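Local coordinates for protein hypoxanthine-guanine-xanthine phosphoribosyltransferase (Tritrichomonas foetus, PDB 1HGX) that salvages purines, transferring the phosphoribosyl group of 5-phospho-alpha-D-ribose 1-diphosphate to hypoxanthine, guanine or xanthine to give IMP, GMP or XMP, at residues V13-D18 with C148-E153. Residues are numbered along the deposited sequence; the frame is centred on the assembly and turned at random.
Sequences VLYNQD and CGFVVE
An offset face-to-face stack of Tyr-15 on Phe-150 packs strand 10-15, at the edge of the small antiparallel sheet, against strand 147-152 of the main sheet in this type I phosphoribosyltransferase. The ring centroids lie 4.0 Å apart with the planes inclined by 21°, and Phe-150 CD1 sits over the centre of the Tyr-15 ring, so the overlap is displaced rather than full. The two side chains run past each other in opposite directions, which brings Tyr-15 CE2 to 3.7 Å from Phe-150 CB. In both residues CG is anti to the carbonyl carbon (chi1 -59° in Tyr-15, -48° in Phe-150), a setting that carries each ring across to the other segment. Leu-14 also faces across: its CD1 meets CG2 of Val-152, which also packs on Lys-134 of the GMP site and on Ile-157, at 3.4 Å, tighter than usual for methyl groups, the two side chains crossing at nearly a right angle. Leu-14 and Tyr-15 pair through the backbone with Ile-174 in a classic beta bulge, which probably helps these two neighbours in sequence to point at the same partner strand. At the margin, Leu-14 CD2 lies 4.0 Å from Glu-153 OE1, while OE2 of that carboxylate forms a salt bridge with Arg-12. No hydrogen bond links the two segments, so van der Waals packing and ring stacking probably supply most of their direct cohesion.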
loop_
_atom_site.group_PDB
_atom_site.type_symbol
_atom_site.label_atom_id
_atom_site.label_comp_id
_atom_site.label_asym_id
_atom_site.label_seq_id
_atom_site.Cartn_x
_atom_site.Cartn_y
_atom_site.Cartn_z
ATOM N N VAL A 13 9.069 10.047 -20.745
ATOM C CA VAL A 13 8.885 10.227 -19.317
ATOM C C VAL A 13 8.342 11.620 -19.100
ATOM O O VAL A 13 8.795 12.567 -19.748
ATOM C CB VAL A 13 10.228 10.121 -18.580
ATOM C CG1 VAL A 13 10.051 10.419 -17.104
ATOM C CG2 VAL A 13 10.834 8.738 -18.788
ATOM N N LEU A 14 7.336 11.733 -18.240
ATOM C CA LEU A 14 6.752 13.023 -17.921
ATOM C C LEU A 14 7.385 13.555 -16.640
ATOM O O LEU A 14 7.670 14.742 -16.527
ATOM C CB LEU A 14 5.236 12.907 -17.752
ATOM C CG LEU A 14 4.415 12.500 -18.982
ATOM C CD1 LEU A 14 2.936 12.512 -18.625
ATOM C CD2 LEU A 14 4.681 13.450 -20.151
ATOM N N TYR A 15 7.598 12.668 -15.670
ATOM C CA TYR A 15 8.194 13.047 -14.384
ATOM C C TYR A 15 9.072 11.919 -13.905
ATOM O O TYR A 15 8.690 10.758 -13.996
ATOM C CB TYR A 15 7.110 13.319 -13.329
ATOM C CG TYR A 15 6.163 14.420 -13.723
ATOM C CD1 TYR A 15 6.557 15.753 -13.681
ATOM C CD2 TYR A 15 4.904 14.123 -14.224
ATOM C CE1 TYR A 15 5.724 16.760 -14.141
ATOM C CE2 TYR A 15 4.067 15.123 -14.683
ATOM C CZ TYR A 15 4.483 16.435 -14.644
ATOM O OH TYR A 15 3.652 17.417 -15.127
ATOM N N ASN A 16 10.269 12.257 -13.451
ATOM C CA ASN A 16 11.204 11.257 -12.941
ATOM C C ASN A 16 11.015 11.097 -11.429
ATOM O O ASN A 16 10.287 11.872 -10.813
ATOM C CB ASN A 16 12.654 11.637 -13.286
ATOM C CG ASN A 16 13.038 13.012 -12.780
ATOM O OD1 ASN A 16 13.022 13.270 -11.578
ATOM N ND2 ASN A 16 13.383 13.906 -13.699
ATOM N N GLN A 17 11.703 10.133 -10.830
ATOM C CA GLN A 17 11.555 9.880 -9.398
ATOM C C GLN A 17 11.876 11.111 -8.553
ATOM O O GLN A 17 11.238 11.345 -7.529
ATOM C CB GLN A 17 12.389 8.664 -8.966
ATOM C CG GLN A 17 11.916 7.972 -7.663
ATOM C CD GLN A 17 10.460 7.476 -7.712
ATOM O OE1 GLN A 17 9.595 7.978 -6.985
ATOM N NE2 GLN A 17 10.196 6.496 -8.540
ATOM N N ASP A 18 12.817 11.929 -9.012
ATOM C CA ASP A 18 13.178 13.141 -8.282
ATOM C C ASP A 18 12.017 14.130 -8.255
ATOM O O ASP A 18 11.734 14.722 -7.211
ATOM C CB ASP A 18 14.425 13.793 -8.889
ATOM C CG ASP A 18 15.669 12.921 -8.747
ATOM O OD1 ASP A 18 15.903 12.392 -7.633
ATOM O OD2 ASP A 18 16.407 12.758 -9.747
ATOM N N CYS A 148 -3.447 18.112 -5.597
ATOM C CA CYS A 148 -3.129 17.419 -6.839
ATOM C C CYS A 148 -1.638 17.470 -7.092
ATOM O O CYS A 148 -1.026 18.533 -6.988
ATOM C CB CYS A 148 -3.885 18.053 -8.015
ATOM S SG CYS A 148 -3.524 17.352 -9.654
ATOM N N GLY A 149 -1.047 16.311 -7.363
ATOM C CA GLY A 149 0.376 16.248 -7.634
ATOM C C GLY A 149 0.777 16.893 -8.954
ATOM O O GLY A 149 1.519 17.874 -8.966
ATOM N N PHE A 150 0.248 16.375 -10.061
ATOM C CA PHE A 150 0.587 16.866 -11.397
ATOM C C PHE A 150 -0.601 16.840 -12.360
ATOM O O PHE A 150 -1.491 15.985 -12.259
ATOM C CB PHE A 150 1.648 15.963 -12.050
ATOM C CG PHE A 150 2.830 15.640 -11.177
ATOM C CD1 PHE A 150 3.910 16.511 -11.088
ATOM C CD2 PHE A 150 2.882 14.438 -10.484
ATOM C CE1 PHE A 150 5.030 16.183 -10.323
ATOM C CE2 PHE A 150 3.989 14.104 -9.721
ATOM C CZ PHE A 150 5.066 14.979 -9.641
ATOM N N VAL A 151 -0.586 17.750 -13.325
ATOM C CA VAL A 151 -1.608 17.765 -14.354
ATOM C C VAL A 151 -0.919 17.061 -15.510
ATOM O O VAL A 151 0.175 17.435 -15.925
ATOM C CB VAL A 151 -2.037 19.174 -14.728
ATOM C CG1 VAL A 151 -2.895 19.146 -15.999
ATOM C CG2 VAL A 151 -2.830 19.772 -13.568
ATOM N N VAL A 152 -1.551 16.004 -15.985
ATOM C CA VAL A 152 -1.001 15.164 -17.029
ATOM C C VAL A 152 -1.747 15.332 -18.361
ATOM O O VAL A 152 -2.909 15.723 -18.380
ATOM C CB VAL A 152 -1.026 13.704 -16.500
ATOM C CG1 VAL A 152 -2.066 12.863 -17.200
ATOM C CG2 VAL A 152 0.353 13.101 -16.532
ATOM N N GLU A 153 -1.074 15.078 -19.477
ATOM C CA GLU A 153 -1.730 15.225 -20.771
ATOM C C GLU A 153 -2.632 14.043 -21.063
ATOM O O GLU A 153 -2.503 12.983 -20.447
ATOM C CB GLU A 153 -0.712 15.403 -21.891
ATOM C CG GLU A 153 0.328 14.309 -21.946
ATOM C CD GLU A 153 1.437 14.645 -22.886
ATOM O OE1 GLU A 153 2.229 15.562 -22.567
ATOM O OE2 GLU A 153 1.525 14.006 -23.940
#